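Long-range contacts in 3-Hydroxyacyl-CoA dehydrogenase (Ralstonia eutropha H16, PDB 4PZC), which catalyses, as an (S)-3-hydroxybutyryl-CoA dehydrogenase, the NAD-dependent interconversion of (S)-3-hydroxyacyl-CoA and 3-oxoacyl-CoA: residues Gly7-Gly12 with Asp78-Thr83; Val25-Val30 with Ser171-Lys176; Ile100-Asp105 with Ala127-Arg132; Ala200-Gly205 with Arg257-Met262; Glu213-Met218 with Ile226-Leu231. All blocks are in the same frame, centred on the assembly; numbering follows the deposited sequence.

Contact 1 (Gly7-Gly12 with Asp78-Thr83); sequences GIVGAG and DDLKAT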
# COMPACT_ATOMS: atom_id res chain seq x y z
N GLY A 7 21.96 14.22 -22.58
CA GLY A 7 22.42 12.91 -23.01
C GLY A 7 21.55 11.78 -22.46
O GLY A 7 21.07 11.85 -21.32
N ILE A 8 21.31 10.76 -23.28
CA ILE A 8 20.69 9.51 -22.84
C ILE A 8 21.45 8.34 -23.43
O ILE A 8 21.57 8.25 -24.65
CB ILE A 8 19.23 9.41 -23.30
CG1 ILE A 8 18.42 10.53 -22.66
CG2 ILE A 8 18.65 8.04 -22.93
CD1 ILE A 8 16.94 10.48 -22.97
N VAL A 9 21.95 7.44 -22.59
CA VAL A 9 22.46 6.18 -23.09
C VAL A 9 21.39 5.13 -22.88
O VAL A 9 20.93 4.93 -21.76
CB VAL A 9 23.77 5.73 -22.41
CG1 VAL A 9 24.15 4.31 -22.82
CG2 VAL A 9 24.91 6.68 -22.76
N GLY A 10 21.02 4.45 -23.96
CA GLY A 10 19.96 3.46 -23.93
C GLY A 10 18.73 4.02 -24.60
O GLY A 10 18.25 5.10 -24.24
N ALA A 11 18.24 3.30 -25.59
CA ALA A 11 17.05 3.68 -26.33
C ALA A 11 15.90 2.69 -26.11
O ALA A 11 14.90 2.76 -26.82
CB ALA A 11 17.38 3.79 -27.81
N GLY A 12 16.04 1.79 -25.13
CA GLY A 12 14.95 0.90 -24.72
C GLY A 12 13.85 1.66 -23.99
O GLY A 12 13.71 2.87 -24.13
N ASP A 78 30.54 10.08 -28.78
CA ASP A 78 31.12 11.42 -28.81
C ASP A 78 30.04 12.51 -28.89
O ASP A 78 30.30 13.65 -28.51
CB ASP A 78 32.13 11.56 -29.96
CG ASP A 78 33.50 10.96 -29.61
OD1 ASP A 78 34.30 11.67 -28.97
OD2 ASP A 78 33.77 9.78 -29.99
N ASP A 79 28.83 12.16 -29.35
CA ASP A 79 27.74 13.15 -29.44
C ASP A 79 27.34 13.69 -28.06
O ASP A 79 26.75 14.75 -27.92
CB ASP A 79 26.54 12.56 -30.20
CG ASP A 79 26.84 12.32 -31.70
OD1 ASP A 79 28.01 12.51 -32.11
OD2 ASP A 79 25.94 11.95 -32.48
N LEU A 80 27.75 12.95 -27.04
CA LEU A 80 27.54 13.34 -25.65
C LEU A 80 28.44 14.49 -25.18
O LEU A 80 28.30 14.95 -24.05
CB LEU A 80 27.71 12.11 -24.74
CG LEU A 80 26.82 10.92 -25.13
CD1 LEU A 80 27.01 9.72 -24.22
CD2 LEU A 80 25.35 11.34 -25.16
N LYS A 81 29.37 14.94 -26.03
CA LYS A 81 30.06 16.20 -25.78
C LYS A 81 29.09 17.38 -25.97
O LYS A 81 29.20 18.40 -25.28
CB LYS A 81 31.28 16.38 -26.71
CG LYS A 81 32.48 15.47 -26.42
CD LYS A 81 33.73 15.92 -27.20
CE LYS A 81 34.79 14.84 -27.31
NZ LYS A 81 35.75 14.89 -26.17
N ALA A 82 28.13 17.25 -26.88
CA ALA A 82 27.14 18.33 -27.11
C ALA A 82 26.11 18.48 -25.97
O ALA A 82 25.14 19.22 -26.13
CB ALA A 82 26.41 18.10 -28.43
N THR A 83 26.32 17.81 -24.84
CA THR A 83 25.27 17.61 -23.86
C THR A 83 25.63 18.22 -22.52
O THR A 83 26.80 18.24 -22.14
CB THR A 83 25.02 16.11 -23.65
OG1 THR A 83 26.23 15.47 -23.24
CG2 THR A 83 24.54 15.47 -24.94
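Leu80 is brought to Gly7 by a short 3-10 turn held by a backbone bond from Lys81 N to Asp78 O, 2.9 Å. A second backbone bond, Ala82 N to Asp79 O at 3.0 Å, completes the turn, while between Gly7-Gly12 and Asp78-Thr83 van der Waals packing joins the segments, one methyl pair plus methyl groups laid on the backbone of Gly7, about 150 Å² in all. The isobutyl group of Leu80 does most of the work. Its CG stands anti to the carbonyl carbon (chi1 -55°), which turns the fork to the strand, and there it divides: CD2 lies on the bare alpha carbon of Gly7, with CD2 to CA at 4.0 Å, whereas CD1 goes to Val9, meeting its CG2 at 4.0 Å. The two side chains cross nearly at a right angle, methyl against methyl. Thr83 sets its methyl group against the peptide nitrogen of the same glycine, with Thr83 CG2 3.7 Å from Gly7 N. Having no side chain, Gly7 lets Leu80 CD2 come up to its backbone. Just downstream, Gly10 and Gly12 belong to the Gly-rich turn of the Rossmann type, predicted to bind NAD, and Gly12 is the N-cap of helix 13-23. Strand 5-9 is flanked by strands 28-32 and 85-88, to which Ile8 and Gly7 are hydrogen-bonded, and Val9 packs on Ile100 and Ile104 of helix 94-107.

Contact 2 (Val25-Val30 with Ser171-Lys176); sequences VGLNVV and SKQLGK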
# COMPACT_ATOMS: atom_id res chain seq x y z
N VAL A 25 8.85 18.86 -23.33
CA VAL A 25 9.14 20.06 -22.57
C VAL A 25 10.04 20.99 -23.39
O VAL A 25 10.47 22.04 -22.91
CB VAL A 25 9.80 19.69 -21.23
CG1 VAL A 25 10.17 20.93 -20.44
CG2 VAL A 25 8.87 18.79 -20.41
N GLY A 26 10.30 20.61 -24.64
CA GLY A 26 11.18 21.37 -25.52
C GLY A 26 12.65 21.25 -25.16
O GLY A 26 13.38 22.24 -25.24
N LEU A 27 13.09 20.06 -24.78
CA LEU A 27 14.49 19.87 -24.41
C LEU A 27 15.25 19.02 -25.42
O LEU A 27 14.71 18.05 -25.96
CB LEU A 27 14.59 19.25 -23.01
CG LEU A 27 14.42 20.20 -21.83
CD1 LEU A 27 14.62 19.43 -20.53
CD2 LEU A 27 15.37 21.39 -21.92
N ASN A 28 16.51 19.39 -25.65
CA ASN A 28 17.33 18.76 -26.69
C ASN A 28 17.91 17.47 -26.17
O ASN A 28 18.56 17.47 -25.13
CB ASN A 28 18.47 19.67 -27.11
CG ASN A 28 17.99 21.08 -27.41
OD1 ASN A 28 18.39 22.03 -26.73
ND2 ASN A 28 17.11 21.20 -28.40
N VAL A 29 17.66 16.38 -26.88
CA VAL A 29 18.07 15.06 -26.43
C VAL A 29 19.00 14.37 -27.41
O VAL A 29 18.63 14.12 -28.55
CB VAL A 29 16.85 14.13 -26.23
CG1 VAL A 29 17.30 12.75 -25.77
CG2 VAL A 29 15.87 14.71 -25.23
N VAL A 30 20.21 14.05 -26.95
CA VAL A 30 21.11 13.16 -27.69
C VAL A 30 20.90 11.72 -27.16
O VAL A 30 21.29 11.42 -26.03
CB VAL A 30 22.59 13.59 -27.51
CG1 VAL A 30 23.55 12.60 -28.16
CG2 VAL A 30 22.82 14.98 -28.07
N SER A 171 14.19 17.91 -13.14
CA SER A 171 13.04 17.03 -13.01
C SER A 171 11.76 17.81 -12.92
O SER A 171 10.78 17.43 -13.54
CB SER A 171 13.19 16.18 -11.76
OG SER A 171 14.53 15.74 -11.66
N LYS A 172 11.77 18.87 -12.12
CA LYS A 172 10.59 19.72 -12.00
C LYS A 172 10.24 20.18 -13.39
O LYS A 172 9.08 20.11 -13.77
CB LYS A 172 10.83 20.92 -11.08
CG LYS A 172 10.74 20.62 -9.58
CD LYS A 172 10.26 21.85 -8.81
CE LYS A 172 10.26 21.64 -7.30
NZ LYS A 172 11.64 21.44 -6.81
N GLN A 173 11.24 20.58 -14.18
CA GLN A 173 11.01 21.01 -15.55
C GLN A 173 10.39 19.92 -16.43
O GLN A 173 9.62 20.22 -17.34
CB GLN A 173 12.27 21.56 -16.20
CG GLN A 173 11.94 22.48 -17.37
CD GLN A 173 13.12 22.82 -18.27
OE1 GLN A 173 14.07 23.48 -17.85
NE2 GLN A 173 13.05 22.39 -19.53
N LEU A 174 10.70 18.66 -16.17
CA LEU A 174 10.02 17.55 -16.85
C LEU A 174 8.58 17.28 -16.36
O LEU A 174 7.89 16.42 -16.91
CB LEU A 174 10.84 16.26 -16.72
CG LEU A 174 11.98 16.01 -17.73
CD1 LEU A 174 13.22 16.86 -17.47
CD2 LEU A 174 12.37 14.54 -17.74
N GLY A 175 8.12 18.00 -15.33
CA GLY A 175 6.79 17.78 -14.74
C GLY A 175 6.68 16.56 -13.85
O GLY A 175 5.58 16.16 -13.50
N LYS A 176 7.81 15.95 -13.48
CA LYS A 176 7.84 14.87 -12.49
C LYS A 176 8.05 15.47 -11.11
O LYS A 176 8.71 16.51 -10.97
CB LYS A 176 9.01 13.89 -12.73
CG LYS A 176 9.27 13.42 -14.14
CD LYS A 176 8.05 12.74 -14.71
CE LYS A 176 8.39 11.78 -15.83
NZ LYS A 176 7.19 11.57 -16.70
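Gln173, Val25 and Leu27 have the most surface buried in this contact, and the side chain of Gln173 reaches across to both of the others. With CG anti to the backbone N (chi1 -158°) and the chain extended beyond it, Gln173 sends its amide past Val25 toward Leu27. Leu27 comes from the opposite direction, so that the modelled NE2 faces its branch: Gln173 NE2 is 3.5 Å from Leu27 CG and equally near both methyl carbons. Val25 lies at a slant along the outer part of the glutamine, from CG to the amide. Its CG1 is 3.4 Å from Gln173 NE2, and its CG2 turns to the backbone, 3.9 Å from Leu174 CA, while the backbone O of Gln173 is 3.2 Å from Val25 CG1. Deeper in, a purely apolar touch joins Leu27 CD1 to Leu174 CD1 at 4.2 Å. Both segments leave a helix through a Schellman motif, with positive phi at Gly26 and at Gly175, so two helix ends are set side by side. The first leads from helix 13-23 into strand 28-32, the second from helix 161-173 toward strand 177-182; Leu27 also rests on Cys22 and Leu174 on Ala21. Within the roughly 209 Å² buried, the amide makes no hydrogen bond to the facing segment. The contact is thus one of van der Waals packing, with a polar amide end laid on aliphatic carbon.

Contact 3 (Ile100-Asp105 with Ala127-Arg132); sequences ILKQID and AAVTSR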
# COMPACT_ATOMS: atom_id res chain seq x y z
N ILE A 100 29.98 1.43 -19.24
CA ILE A 100 29.26 2.55 -19.84
C ILE A 100 29.58 3.89 -19.18
O ILE A 100 29.88 4.87 -19.88
CB ILE A 100 27.74 2.36 -19.81
CG1 ILE A 100 27.32 1.11 -20.61
CG2 ILE A 100 27.04 3.60 -20.37
CD1 ILE A 100 25.96 0.57 -20.22
N LEU A 101 29.53 3.94 -17.86
CA LEU A 101 29.75 5.21 -17.15
C LEU A 101 31.21 5.68 -17.26
O LEU A 101 31.47 6.86 -17.42
CB LEU A 101 29.32 5.09 -15.69
CG LEU A 101 27.82 4.83 -15.48
CD1 LEU A 101 27.56 4.41 -14.05
CD2 LEU A 101 26.91 6.00 -15.83
N LYS A 102 32.15 4.75 -17.21
CA LYS A 102 33.53 5.08 -17.51
C LYS A 102 33.63 5.66 -18.93
O LYS A 102 34.18 6.74 -19.14
CB LYS A 102 34.39 3.83 -17.43
CG LYS A 102 34.56 3.26 -16.03
CD LYS A 102 35.77 3.88 -15.37
CE LYS A 102 36.12 3.15 -14.09
NZ LYS A 102 36.44 1.72 -14.33
N GLN A 103 33.07 4.94 -19.90
CA GLN A 103 33.01 5.40 -21.28
C GLN A 103 32.42 6.80 -21.31
O GLN A 103 33.08 7.74 -21.77
CB GLN A 103 32.18 4.44 -22.13
CG GLN A 103 32.25 4.62 -23.64
CD GLN A 103 31.09 3.92 -24.34
OE1 GLN A 103 30.94 2.71 -24.25
NE2 GLN A 103 30.23 4.70 -25.03
N ILE A 104 31.21 6.96 -20.79
CA ILE A 104 30.60 8.28 -20.72
C ILE A 104 31.53 9.31 -20.06
O ILE A 104 31.72 10.41 -20.59
CB ILE A 104 29.29 8.26 -19.92
CG1 ILE A 104 28.23 7.41 -20.63
CG2 ILE A 104 28.77 9.68 -19.70
CD1 ILE A 104 27.12 6.95 -19.70
N ASP A 105 32.07 8.96 -18.89
CA ASP A 105 33.00 9.81 -18.15
C ASP A 105 34.19 10.20 -19.04
O ASP A 105 34.65 11.34 -19.00
CB ASP A 105 33.48 9.08 -16.89
CG ASP A 105 34.27 9.96 -15.95
OD1 ASP A 105 33.94 11.15 -15.81
OD2 ASP A 105 35.20 9.45 -15.29
N ALA A 127 28.89 6.08 -8.67
CA ALA A 127 29.60 7.36 -8.54
C ALA A 127 31.13 7.23 -8.39
O ALA A 127 31.88 7.96 -9.03
CB ALA A 127 29.04 8.14 -7.35
N ALA A 128 31.60 6.31 -7.54
CA ALA A 128 33.05 6.18 -7.30
C ALA A 128 33.85 5.62 -8.49
O ALA A 128 35.07 5.70 -8.46
CB ALA A 128 33.32 5.34 -6.05
N VAL A 129 33.19 5.04 -9.50
CA VAL A 129 33.93 4.68 -10.73
C VAL A 129 34.18 5.84 -11.68
O VAL A 129 35.06 5.72 -12.52
CB VAL A 129 33.31 3.54 -11.56
CG1 VAL A 129 32.98 2.36 -10.67
CG2 VAL A 129 32.10 4.00 -12.38
N THR A 130 33.41 6.94 -11.57
CA THR A 130 33.66 8.10 -12.41
C THR A 130 34.82 8.91 -11.86
O THR A 130 35.26 8.70 -10.73
CB THR A 130 32.44 9.02 -12.54
OG1 THR A 130 32.24 9.75 -11.32
CG2 THR A 130 31.20 8.23 -12.90
N SER A 131 35.31 9.85 -12.66
CA SER A 131 36.43 10.72 -12.28
C SER A 131 35.99 11.92 -11.44
O SER A 131 36.81 12.48 -10.73
CB SER A 131 37.14 11.24 -13.52
OG SER A 131 36.36 12.25 -14.13
N ARG A 132 34.73 12.34 -11.58
CA ARG A 132 34.14 13.33 -10.67
C ARG A 132 32.83 12.75 -10.10
O ARG A 132 31.75 12.87 -10.68
CB ARG A 132 33.89 14.69 -11.35
CG ARG A 132 35.14 15.46 -11.80
CD ARG A 132 35.80 16.33 -10.73
NE ARG A 132 34.87 17.28 -10.08
CZ ARG A 132 34.46 18.45 -10.59
NH1 ARG A 132 34.86 18.87 -11.79
NH2 ARG A 132 33.62 19.21 -9.89
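In the Rossmann-type NAD-binding domain, Asp105 of helix 94-107 holds Ser131, in the loop that leads to strand 136-141, by two hydrogen bonds. Ser131 OG donates to Asp105 OD1 at 3.1 Å, using the syn lone pair of that oxygen. The backbone takes the other oxygen: Ser131 N lies 2.7 Å from Asp105 OD2, in a bent bond (138° at the hydrogen) that arrives 40° out of the carboxylate plane. Asp105 CG, anti to its own nitrogen (chi1 -171°), carries the carboxylate outward from the helix to the loop. One residue thus offers both its amide and its hydroxyl to one carboxylate. The loop has a further internal grip, a type I turn from Ala127 to Thr130, in which Ala127 O accepts from Thr130 N at 3.1 Å and from Thr130 OG1 at 2.9 Å. Beside these polar bonds, Lys102 bends and lays its aliphatic part across Val129 at about a right angle, Lys102 CE being 3.8 Å from Val129 CB. Leu101 CB makes a looser touch on Val129 CG2, 4.5 Å away. Arg132 turns off to a salt bridge with Asp134. Beneath this surface contact lies the sheet: Leu101 and Thr130 both pack on Phe136 of strand 136-141, and Leu101, Ile104 and Asp105 touch Ile114 of strand 113-117.

Contact 4 (Ala200-Gly205 with Arg257-Met262); sequences AFCVLG and RPAMLM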
# COMPACT_ATOMS: atom_id res chain seq x y z
N ALA A 200 2.54 -10.27 1.98
CA ALA A 200 1.42 -10.93 1.35
C ALA A 200 1.77 -12.36 1.03
O ALA A 200 1.01 -13.26 1.36
CB ALA A 200 0.99 -10.22 0.09
N PHE A 201 2.93 -12.60 0.41
CA PHE A 201 3.28 -13.98 0.06
C PHE A 201 3.36 -14.81 1.34
O PHE A 201 2.90 -15.98 1.34
CB PHE A 201 4.56 -14.08 -0.78
CG PHE A 201 4.32 -13.88 -2.23
CD1 PHE A 201 4.08 -12.61 -2.74
CD2 PHE A 201 4.26 -14.95 -3.09
CE1 PHE A 201 3.84 -12.41 -4.10
CE2 PHE A 201 3.99 -14.77 -4.44
CZ PHE A 201 3.80 -13.50 -4.95
N CYS A 202 3.88 -14.23 2.42
CA CYS A 202 3.92 -14.95 3.68
C CYS A 202 2.54 -15.38 4.15
O CYS A 202 2.33 -16.53 4.53
CB CYS A 202 4.60 -14.12 4.77
SG CYS A 202 6.28 -13.64 4.32
N VAL A 203 1.60 -14.44 4.14
CA VAL A 203 0.24 -14.69 4.57
C VAL A 203 -0.32 -15.83 3.74
O VAL A 203 -0.85 -16.79 4.28
CB VAL A 203 -0.65 -13.43 4.43
CG1 VAL A 203 -2.12 -13.79 4.48
CG2 VAL A 203 -0.34 -12.42 5.53
N LEU A 204 -0.19 -15.71 2.43
CA LEU A 204 -0.67 -16.73 1.50
C LEU A 204 0.07 -18.03 1.79
O LEU A 204 -0.52 -19.08 1.94
CB LEU A 204 -0.40 -16.31 0.06
CG LEU A 204 -0.65 -17.40 -0.99
CD1 LEU A 204 -2.11 -17.77 -0.97
CD2 LEU A 204 -0.27 -16.93 -2.38
N GLY A 205 1.38 -17.92 1.90
CA GLY A 205 2.21 -19.06 2.22
C GLY A 205 1.77 -19.84 3.44
O GLY A 205 1.91 -21.05 3.47
N ARG A 257 14.02 -11.37 4.85
CA ARG A 257 13.85 -12.73 4.29
C ARG A 257 12.85 -12.77 3.15
O ARG A 257 11.70 -12.39 3.35
CB ARG A 257 13.20 -13.63 5.33
CG ARG A 257 14.09 -14.45 6.22
CD ARG A 257 13.20 -15.14 7.27
NE ARG A 257 12.72 -14.19 8.27
CZ ARG A 257 11.80 -14.43 9.19
NH1 ARG A 257 11.19 -15.59 9.26
NH2 ARG A 257 11.49 -13.46 10.06
N PRO A 258 13.25 -13.24 1.98
CA PRO A 258 12.17 -13.54 1.02
C PRO A 258 11.13 -14.56 1.50
O PRO A 258 11.47 -15.54 2.21
CB PRO A 258 12.92 -14.10 -0.22
CG PRO A 258 14.36 -13.90 0.08
CD PRO A 258 14.52 -13.03 1.30
N ALA A 259 9.88 -14.34 1.09
CA ALA A 259 8.78 -15.28 1.37
C ALA A 259 9.02 -16.58 0.63
O ALA A 259 9.27 -16.55 -0.58
CB ALA A 259 7.43 -14.68 0.96
N MET A 260 8.99 -17.70 1.36
CA MET A 260 9.32 -18.99 0.79
C MET A 260 8.45 -19.36 -0.42
O MET A 260 8.96 -19.87 -1.42
CB MET A 260 9.21 -20.10 1.83
CG MET A 260 10.27 -20.08 2.91
SD MET A 260 11.95 -20.30 2.29
CE MET A 260 12.46 -18.59 2.25
N LEU A 261 7.15 -19.08 -0.34
CA LEU A 261 6.26 -19.33 -1.47
C LEU A 261 6.74 -18.50 -2.64
O LEU A 261 6.76 -18.96 -3.76
CB LEU A 261 4.81 -19.01 -1.12
CG LEU A 261 3.70 -19.40 -2.12
CD1 LEU A 261 3.70 -20.87 -2.57
CD2 LEU A 261 2.33 -19.07 -1.54
N MET A 262 7.17 -17.28 -2.40
CA MET A 262 7.74 -16.49 -3.49
C MET A 262 8.97 -17.18 -4.08
O MET A 262 9.15 -17.15 -5.29
CB MET A 262 8.09 -15.06 -3.06
CG MET A 262 8.61 -14.18 -4.20
SD MET A 262 9.24 -12.56 -3.67
CE MET A 262 7.72 -11.78 -3.12
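Phe201 begins its contacts at CB, which lies 3.4 Å from Ala259 CB, the residue at the N-cap of helix 260-268. Farther out, the ring turns to Met262. Phe201 CD2 is 3.8 Å from Met262 CB, and at the other ortho carbon Phe201 CD1 is 3.8 Å from Met262 CE, which lies over the face, so the methionine spans the ring from side to side. Next along the ring, CE1 also approaches this methyl group. Measured from the ring centroid of Phe201, Met262 CE stands at 4.2 Å and 27° off the normal, a CH-pi contact. Met262 SD lies above the face too, at 5.3 Å from the same centroid and 11° off the normal, which makes this a long Met-aromatic contact. The fold-back at the end of Met262 (chi3 -68°) brings the methyl group down onto the ring. Flanking the phenylalanine, Cys202 SG touches Ala259 CB at 3.7 Å. Farther along the helix, Leu204 and Leu261 cross at about a right angle, and Leu261 CD2 is 3.5 Å from Leu204 CG; that same methyl group also comes near the backbone N of Gly205. All of this joins the last turns of helix 189-205 to the start of helix 260-268 in the C-terminal helical domain. Leu229 and Ala232 of helix 228-235 and Leu237 of helix 237-251 also pack on Phe201, while Cys202 packs on Lys255 of the second subunit.

Contact 5 (Glu213-Met218 with Ile226-Leu231); sequences EIDEGM and IGPLAL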
# COMPACT_ATOMS: atom_id res chain seq x y z
N GLU A 213 -8.88 -13.30 -2.01
CA GLU A 213 -9.35 -12.68 -0.77
C GLU A 213 -8.27 -11.76 -0.17
O GLU A 213 -8.58 -10.70 0.36
CB GLU A 213 -9.75 -13.74 0.25
CG GLU A 213 -11.10 -14.44 0.02
CD GLU A 213 -11.49 -15.33 1.19
OE1 GLU A 213 -10.61 -16.08 1.70
OE2 GLU A 213 -12.66 -15.25 1.64
N ILE A 214 -7.02 -12.18 -0.24
CA ILE A 214 -5.93 -11.36 0.25
C ILE A 214 -5.91 -10.01 -0.51
O ILE A 214 -5.75 -8.92 0.10
CB ILE A 214 -4.59 -12.09 0.11
CG1 ILE A 214 -4.46 -13.22 1.13
CG2 ILE A 214 -3.43 -11.14 0.32
CD1 ILE A 214 -3.26 -14.14 0.92
N ASP A 215 -6.07 -10.10 -1.83
CA ASP A 215 -6.08 -8.90 -2.69
C ASP A 215 -7.32 -8.05 -2.39
O ASP A 215 -7.24 -6.82 -2.29
CB ASP A 215 -6.00 -9.28 -4.17
CG ASP A 215 -4.56 -9.64 -4.65
OD1 ASP A 215 -3.57 -9.60 -3.88
OD2 ASP A 215 -4.42 -9.95 -5.86
N GLU A 216 -8.45 -8.71 -2.20
CA GLU A 216 -9.69 -8.01 -1.89
C GLU A 216 -9.48 -7.19 -0.63
O GLU A 216 -9.72 -5.97 -0.62
CB GLU A 216 -10.88 -8.99 -1.67
CG GLU A 216 -11.55 -9.62 -2.91
CD GLU A 216 -12.69 -10.63 -2.57
OE1 GLU A 216 -13.71 -10.27 -1.91
OE2 GLU A 216 -12.58 -11.82 -2.98
N GLY A 217 -9.04 -7.87 0.42
CA GLY A 217 -8.81 -7.25 1.71
C GLY A 217 -8.06 -5.92 1.63
O GLY A 217 -8.37 -4.98 2.38
N MET A 218 -7.09 -5.85 0.71
CA MET A 218 -6.21 -4.70 0.67
C MET A 218 -6.74 -3.62 -0.25
O MET A 218 -6.49 -2.42 -0.00
CB MET A 218 -4.80 -5.14 0.26
CG MET A 218 -4.16 -6.16 1.19
SD MET A 218 -3.42 -5.53 2.71
CE MET A 218 -4.27 -4.02 3.06
N ILE A 226 -4.79 -1.73 -6.67
CA ILE A 226 -4.54 -3.13 -7.03
C ILE A 226 -3.98 -3.82 -5.81
O ILE A 226 -3.26 -3.21 -5.01
CB ILE A 226 -3.52 -3.23 -8.19
CG1 ILE A 226 -4.16 -2.76 -9.50
CG2 ILE A 226 -3.00 -4.65 -8.36
CD1 ILE A 226 -3.17 -2.39 -10.58
N GLY A 227 -4.32 -5.10 -5.66
CA GLY A 227 -3.79 -5.90 -4.58
C GLY A 227 -2.40 -6.39 -4.90
O GLY A 227 -2.07 -6.61 -6.07
N PRO A 228 -1.58 -6.62 -3.85
CA PRO A 228 -0.15 -6.93 -3.94
C PRO A 228 0.15 -8.22 -4.67
O PRO A 228 1.16 -8.29 -5.35
CB PRO A 228 0.28 -7.04 -2.47
CG PRO A 228 -0.94 -7.48 -1.74
CD PRO A 228 -2.08 -6.80 -2.47
N LEU A 229 -0.69 -9.24 -4.55
CA LEU A 229 -0.39 -10.49 -5.27
C LEU A 229 -0.52 -10.28 -6.78
O LEU A 229 0.41 -10.57 -7.56
CB LEU A 229 -1.27 -11.64 -4.78
CG LEU A 229 -1.14 -11.96 -3.28
CD1 LEU A 229 -2.06 -13.11 -2.91
CD2 LEU A 229 0.30 -12.30 -2.87
N ALA A 230 -1.67 -9.74 -7.18
CA ALA A 230 -1.87 -9.27 -8.56
C ALA A 230 -0.73 -8.34 -8.97
O ALA A 230 -0.16 -8.45 -10.08
CB ALA A 230 -3.20 -8.52 -8.67
N LEU A 231 -0.40 -7.41 -8.08
CA LEU A 231 0.66 -6.45 -8.34
C LEU A 231 1.96 -7.17 -8.61
O LEU A 231 2.71 -6.78 -9.53
CB LEU A 231 0.85 -5.52 -7.15
CG LEU A 231 1.76 -4.32 -7.43
CD1 LEU A 231 1.32 -3.60 -8.70
CD2 LEU A 231 1.76 -3.37 -6.24
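Two hydrogen bonds link the carboxylate of Asp215 to the first turn of helix 228-235. Leu229 N donates to Asp215 OD1 at 3.0 Å (145° at the hydrogen), and Ala230 N to Asp215 OD2 at 3.1 Å (154°). Each oxygen is met on its syn side, only slightly out of the carboxylate plane, so neighbouring amides hold the group in a two-pronged grip and fix its rotation. Asp215 CG sits anti to the carbonyl carbon (chi1 -79°), which directs the carboxylate at the amides. Asp215 OD2 is also hydrogen-bonded to Tyr280 OH. The helix start, with Gly227 as N-cap, would probably stabilise the negative charge. In this way the two consecutive helices 211-222 and 228-235 of the C-terminal domain are tied where they come close, the Asp215 and Gly227 CA atoms being 4.2 Å apart. Apolar packing flanks the carboxylate: Ile214 CG2 meets Leu229 CD1 at 4.0 Å, and Met218 CB lies 4.2 Å from Pro228 CD. Leu229 continues onto Ala200 of helix 189-205. Across the dimer interface, Met218 packs on Ile192 of the second subunit, and Glu213 OE2 is hydrogen-bonded to Thr180 N of that subunit.

Contacts 1, 2 and 3 lie in the NAD-binding domain, contacts 4 and 5 in the C-terminal one; the centres of contacts 1 and 4 are about 42 Å apart. Contacts 1 and 2 share the sheet, with Ile8 N 2.8 Å from Val30 O in a probable hydrogen bond, and contact 3 meets contact 1 where Ile104 CD1 is 3.8 Å from Val9 CG2. Contact 1 holds part of the NAD site: Gly10, Ala11 and Gly12 are predicted to bind it, and Ala11 N is bonded to Asp33, an observed NAD-binding residue. Contact 5 is nested within the loop closed by contact 4, about 14 Å between centres, and both reach the second subunit.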